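Local coordinates for cycloalternan-forming enzyme (PDB 5F7U), which belongs to glycoside hydrolase family 31, a multidomain carbohydrate-active protein built round a TIM barrel and carrying a family 6 carbohydrate-binding module, at residues 394-408 / 449-462. The protein carries 1 engineered substitution. Numbering follows the deposited sequence.
With GLC (alpha-D-glucopyranose), chain F; GLC (alpha-D-glucopyranose), chain B.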
# COMPACT_ATOMS: atom_id res chain seq x y z
N ALA A 394 -23.16 -0.09 2.73
CA ALA A 394 -22.03 0.33 1.93
C ALA A 394 -22.05 1.86 1.77
O ALA A 394 -23.10 2.50 1.98
CB ALA A 394 -22.08 -0.35 0.56
N THR A 395 -20.91 2.43 1.40
CA THR A 395 -20.82 3.89 1.19
C THR A 395 -20.35 4.29 -0.20
O THR A 395 -20.50 5.45 -0.59
CB THR A 395 -19.92 4.56 2.23
OG1 THR A 395 -18.61 4.00 2.16
CG2 THR A 395 -20.51 4.39 3.64
N GLY A 396 -19.75 3.35 -0.93
CA GLY A 396 -19.23 3.64 -2.27
C GLY A 396 -19.88 2.77 -3.32
O GLY A 396 -20.26 1.63 -3.05
N PHE A 397 -20.02 3.31 -4.53
CA PHE A 397 -20.72 2.63 -5.61
C PHE A 397 -19.99 2.96 -6.91
O PHE A 397 -19.65 4.12 -7.17
CB PHE A 397 -22.19 3.10 -5.69
CG PHE A 397 -23.08 2.19 -6.50
CD1 PHE A 397 -23.09 2.24 -7.90
CD2 PHE A 397 -23.96 1.31 -5.86
CE1 PHE A 397 -23.90 1.39 -8.64
CE2 PHE A 397 -24.79 0.46 -6.60
CZ PHE A 397 -24.77 0.50 -7.99
N VAL A 398 -19.70 1.94 -7.71
CA VAL A 398 -18.95 2.18 -8.94
C VAL A 398 -19.80 1.74 -10.12
O VAL A 398 -20.42 0.68 -10.05
CB VAL A 398 -17.62 1.39 -8.98
CG1 VAL A 398 -16.84 1.69 -10.27
CG2 VAL A 398 -16.75 1.68 -7.74
N LEU A 399 -19.84 2.56 -11.18
CA LEU A 399 -20.39 2.11 -12.46
C LEU A 399 -19.31 2.10 -13.51
O LEU A 399 -18.63 3.11 -13.71
CB LEU A 399 -21.55 3.01 -12.93
CG LEU A 399 -22.90 2.76 -12.27
CD1 LEU A 399 -23.87 3.76 -12.88
CD2 LEU A 399 -23.38 1.34 -12.55
N GLU A 400 -19.17 0.97 -14.19
CA GLU A 400 -18.23 0.84 -15.28
C GLU A 400 -18.93 0.85 -16.62
O GLU A 400 -18.56 1.64 -17.51
CB GLU A 400 -17.39 -0.43 -15.14
CG GLU A 400 -16.51 -0.40 -13.90
CD GLU A 400 -15.42 -1.44 -13.92
OE1 GLU A 400 -15.60 -2.52 -14.54
OE2 GLU A 400 -14.36 -1.17 -13.31
N GLN A 401 -19.95 -0.00 -16.75
CA GLN A 401 -20.65 -0.19 -18.01
C GLN A 401 -21.81 0.81 -18.12
O GLN A 401 -22.99 0.44 -18.25
CB GLN A 401 -21.09 -1.65 -18.13
CG GLN A 401 -21.31 -2.09 -19.56
CD GLN A 401 -21.71 -3.54 -19.74
OE1 GLN A 401 -22.12 -3.89 -20.84
NE2 GLN A 401 -21.64 -4.36 -18.70
N TRP A 402 -21.45 2.09 -18.09
CA TRP A 402 -22.42 3.18 -17.97
C TRP A 402 -22.58 3.99 -19.25
O TRP A 402 -23.60 4.65 -19.45
CB TRP A 402 -22.04 4.12 -16.80
CG TRP A 402 -20.82 4.99 -17.07
CD1 TRP A 402 -19.51 4.68 -16.78
CD2 TRP A 402 -20.80 6.31 -17.65
NE1 TRP A 402 -18.68 5.72 -17.15
CE2 TRP A 402 -19.45 6.72 -17.70
CE3 TRP A 402 -21.80 7.18 -18.15
CZ2 TRP A 402 -19.06 7.98 -18.21
CZ3 TRP A 402 -21.42 8.42 -18.67
CH2 TRP A 402 -20.05 8.81 -18.69
N SER A 403 -21.54 4.00 -20.09
CA SER A 403 -21.47 4.97 -21.16
C SER A 403 -21.84 4.39 -22.53
O SER A 403 -22.12 3.20 -22.66
CB SER A 403 -20.06 5.61 -21.21
OG SER A 403 -19.16 4.77 -21.90
N ASP A 404 -21.81 5.25 -23.54
CA ASP A 404 -21.98 4.86 -24.94
C ASP A 404 -20.87 3.93 -25.48
O ASP A 404 -20.98 3.43 -26.60
CB ASP A 404 -22.13 6.12 -25.82
CG ASP A 404 -20.88 7.02 -25.82
OD1 ASP A 404 -19.85 6.69 -25.18
OD2 ASP A 404 -20.91 8.09 -26.47
N GLU A 405 -19.81 3.74 -24.69
CA GLU A 405 -18.64 2.90 -25.09
C GLU A 405 -17.97 3.43 -26.37
O GLU A 405 -17.36 2.67 -27.13
CB GLU A 405 -19.05 1.42 -25.26
CG GLU A 405 -19.66 0.78 -24.00
CD GLU A 405 -18.62 0.52 -22.92
OE1 GLU A 405 -17.42 0.41 -23.25
OE2 GLU A 405 -18.99 0.42 -21.72
N GLU A 406 -18.11 4.74 -26.58
CA GLU A 406 -17.49 5.42 -27.70
C GLU A 406 -16.78 6.69 -27.26
O GLU A 406 -15.58 6.82 -27.46
CB GLU A 406 -18.52 5.74 -28.78
CG GLU A 406 -19.14 4.52 -29.45
CD GLU A 406 -18.17 3.69 -30.27
OE1 GLU A 406 -16.99 4.06 -30.46
OE2 GLU A 406 -18.59 2.60 -30.73
N THR A 407 -17.54 7.63 -26.69
CA THR A 407 -16.97 8.88 -26.19
C THR A 407 -16.51 8.73 -24.73
O THR A 407 -15.63 9.46 -24.28
CB THR A 407 -18.00 10.03 -26.21
OG1 THR A 407 -19.07 9.76 -25.28
CG2 THR A 407 -18.58 10.26 -27.64
N TYR A 408 -17.17 7.84 -23.99
CA TYR A 408 -16.95 7.67 -22.55
C TYR A 408 -17.28 8.91 -21.70
O TYR A 408 -16.83 9.02 -20.56
CB TYR A 408 -15.54 7.11 -22.24
CG TYR A 408 -15.41 5.72 -22.79
CD1 TYR A 408 -15.91 4.63 -22.06
CD2 TYR A 408 -14.86 5.50 -24.05
CE1 TYR A 408 -15.84 3.35 -22.57
CE2 TYR A 408 -14.78 4.22 -24.58
CZ TYR A 408 -15.27 3.15 -23.82
OH TYR A 408 -15.21 1.88 -24.35
N ALA A 449 -29.43 6.09 -0.52
CA ALA A 449 -28.95 4.89 0.17
C ALA A 449 -27.71 5.17 1.03
O ALA A 449 -27.20 4.26 1.66
CB ALA A 449 -28.66 3.78 -0.83
N GLY A 450 -27.25 6.42 1.05
CA GLY A 450 -26.05 6.79 1.82
C GLY A 450 -24.76 6.40 1.12
O GLY A 450 -23.72 6.24 1.75
N MET A 451 -24.83 6.25 -0.21
CA MET A 451 -23.66 5.90 -1.00
C MET A 451 -23.29 7.03 -1.95
O MET A 451 -24.02 8.00 -2.11
CB MET A 451 -23.88 4.60 -1.78
CG MET A 451 -24.41 3.46 -0.93
SD MET A 451 -24.51 1.90 -1.79
CE MET A 451 -25.58 1.04 -0.64
N ASN A 452 -22.12 6.89 -2.55
CA ASN A 452 -21.49 7.90 -3.37
C ASN A 452 -20.99 7.17 -4.58
O ASN A 452 -20.45 6.08 -4.48
CB ASN A 452 -20.32 8.51 -2.61
CG ASN A 452 -20.73 9.17 -1.32
OD1 ASN A 452 -20.95 10.35 -1.31
ND2 ASN A 452 -20.87 8.39 -0.23
N ILE A 453 -21.17 7.77 -5.75
CA ILE A 453 -20.98 7.02 -6.99
C ILE A 453 -19.81 7.56 -7.80
O ILE A 453 -19.66 8.77 -7.94
CB ILE A 453 -22.28 7.01 -7.84
CG1 ILE A 453 -22.17 6.03 -9.03
CG2 ILE A 453 -22.70 8.42 -8.29
CD1 ILE A 453 -23.53 5.65 -9.62
N VAL A 454 -18.99 6.66 -8.33
CA VAL A 454 -17.92 7.07 -9.26
C VAL A 454 -18.13 6.40 -10.63
O VAL A 454 -18.71 5.31 -10.71
CB VAL A 454 -16.48 6.81 -8.71
CG1 VAL A 454 -16.30 7.49 -7.35
CG2 VAL A 454 -16.17 5.33 -8.61
N LEU A 455 -17.70 7.08 -11.70
CA LEU A 455 -17.84 6.55 -13.06
C LEU A 455 -16.48 6.21 -13.67
O LEU A 455 -15.52 6.95 -13.53
CB LEU A 455 -18.56 7.58 -13.96
CG LEU A 455 -19.97 8.00 -13.54
CD1 LEU A 455 -20.54 8.91 -14.63
CD2 LEU A 455 -20.87 6.78 -13.34
N TRP A 456 -16.44 5.10 -14.39
CA TRP A 456 -15.21 4.59 -15.02
C TRP A 456 -14.78 5.49 -16.18
O TRP A 456 -15.64 5.96 -16.97
CB TRP A 456 -15.53 3.19 -15.53
CG TRP A 456 -14.42 2.31 -16.07
CD1 TRP A 456 -13.67 1.40 -15.35
CD2 TRP A 456 -13.99 2.19 -17.44
NE1 TRP A 456 -12.81 0.73 -16.20
CE2 TRP A 456 -12.99 1.19 -17.48
CE3 TRP A 456 -14.36 2.83 -18.63
CZ2 TRP A 456 -12.34 0.82 -18.67
CZ3 TRP A 456 -13.70 2.46 -19.83
CH2 TRP A 456 -12.71 1.46 -19.83
N GLN A 457 -13.47 5.71 -16.27
CA GLN A 457 -12.86 6.54 -17.32
C GLN A 457 -11.54 5.94 -17.81
O GLN A 457 -10.93 5.12 -17.11
CB GLN A 457 -12.56 7.95 -16.78
CG GLN A 457 -13.78 8.77 -16.42
CD GLN A 457 -14.46 9.34 -17.64
OE1 GLN A 457 -14.07 10.39 -18.14
NE2 GLN A 457 -15.47 8.65 -18.15
N VAL A 458 -11.13 6.38 -19.00
CA VAL A 458 -9.80 6.10 -19.58
C VAL A 458 -9.18 7.42 -20.09
O VAL A 458 -9.91 8.40 -20.31
CB VAL A 458 -9.85 5.06 -20.73
CG1 VAL A 458 -10.07 3.66 -20.17
CG2 VAL A 458 -10.94 5.39 -21.75
N PRO A 459 -7.85 7.44 -20.29
CA PRO A 459 -7.16 8.67 -20.72
C PRO A 459 -7.04 8.79 -22.25
O PRO A 459 -6.31 9.65 -22.75
CB PRO A 459 -5.77 8.50 -20.09
CG PRO A 459 -5.54 7.01 -20.14
CD PRO A 459 -6.89 6.39 -19.86
N VAL A 460 -7.73 7.91 -22.96
CA VAL A 460 -7.55 7.74 -24.39
C VAL A 460 -8.87 8.05 -25.07
O VAL A 460 -9.92 7.75 -24.52
CB VAL A 460 -7.06 6.29 -24.70
CG1 VAL A 460 -8.07 5.23 -24.25
CG2 VAL A 460 -6.67 6.12 -26.16
N LEU A 461 -8.81 8.70 -26.24
CA LEU A 461 -9.97 8.80 -27.11
C LEU A 461 -9.97 7.57 -28.01
O LEU A 461 -9.02 7.35 -28.78
CB LEU A 461 -9.92 10.08 -27.94
CG LEU A 461 -11.12 10.31 -28.87
CD1 LEU A 461 -11.61 11.74 -28.73
CD2 LEU A 461 -10.77 9.99 -30.32
N LYS A 462 -11.02 6.76 -27.87
CA LYS A 462 -11.12 5.48 -28.56
C LYS A 462 -11.20 5.69 -30.06
O LYS A 462 -11.94 6.56 -30.52
CB LYS A 462 -12.33 4.71 -28.04
CG LYS A 462 -12.66 3.47 -28.85
CD LYS A 462 -14.12 3.08 -28.69
CE LYS A 462 -14.53 2.15 -29.81
NZ LYS A 462 -15.84 1.53 -29.46
C1 GLC F . -14.40 -3.35 -19.37
C2 GLC F . -14.07 -3.65 -20.84
C3 GLC F . -14.01 -2.37 -21.67
C4 GLC F . -15.26 -1.52 -21.49
C5 GLC F . -15.43 -1.24 -19.98
C6 GLC F . -16.61 -0.33 -19.63
O2 GLC F . -12.80 -4.30 -20.93
O3 GLC F . -13.83 -2.69 -23.06
O4 GLC F . -15.13 -0.30 -22.23
O5 GLC F . -15.55 -2.49 -19.27
O6 GLC F . -17.83 -1.04 -19.88
C1 GLC B . -9.87 -2.91 -16.47
C2 GLC B . -9.95 -2.80 -14.93
C3 GLC B . -11.14 -3.59 -14.34
C4 GLC B . -12.44 -3.19 -15.04
C5 GLC B . -12.27 -3.15 -16.57
C6 GLC B . -13.49 -2.61 -17.30
O2 GLC B . -8.68 -3.11 -14.34
O3 GLC B . -11.28 -3.33 -12.93
O4 GLC B . -13.48 -4.13 -14.71
O5 GLC B . -11.11 -2.41 -17.00
O6 GLC B . -13.23 -2.81 -18.70
O HOH W 1 -13.22 7.99 -26.45
O HOH W 2 -12.46 8.54 -23.59
O HOH W 3 -15.34 0.45 -27.07
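Leu-455 lies against Trp-402 at the tightly packed heart of this contact, its CD1 3.8 Å from the centroid of the indole six-membered ring and almost on the ring normal. A branched aliphatic tip suits that flat face, and Ser-403 CB covers the opposite one. With CG between backbone N and carbonyl carbon (chi1 72°), the indole swings across so that NE1 donates to a lone pair of Trp-456 O, 3.1 Å away in the indole plane. Gln-457 NE2 also donates to that oxygen and, nearly straight, to Tyr-408 O at 2.8 Å, while OE1 of this buried amide is hydrogen-bonded to Tyr-570. Farther back along the strands, Phe-397, Leu-399 and Ile-453 share a sheet face with Leu-455 and touch helix 439-448.

Looser and wetter is the partly exposed loop end, where extended Lys-462 reaches Glu-405 O and, in a salt bridge, Glu-406 OE1, which Arg-471 shares; one water joins Glu-406 O to Lys-462 N.

In the sugar pocket, one glucose lies over a face of Trp-456, its O4 and O6 donating to the Glu-405 carboxylate; Glu-400 OE1 accepts from the second. Such a pocket, at the C-terminal ends of parallel strands, is characteristic of a TIM barrel.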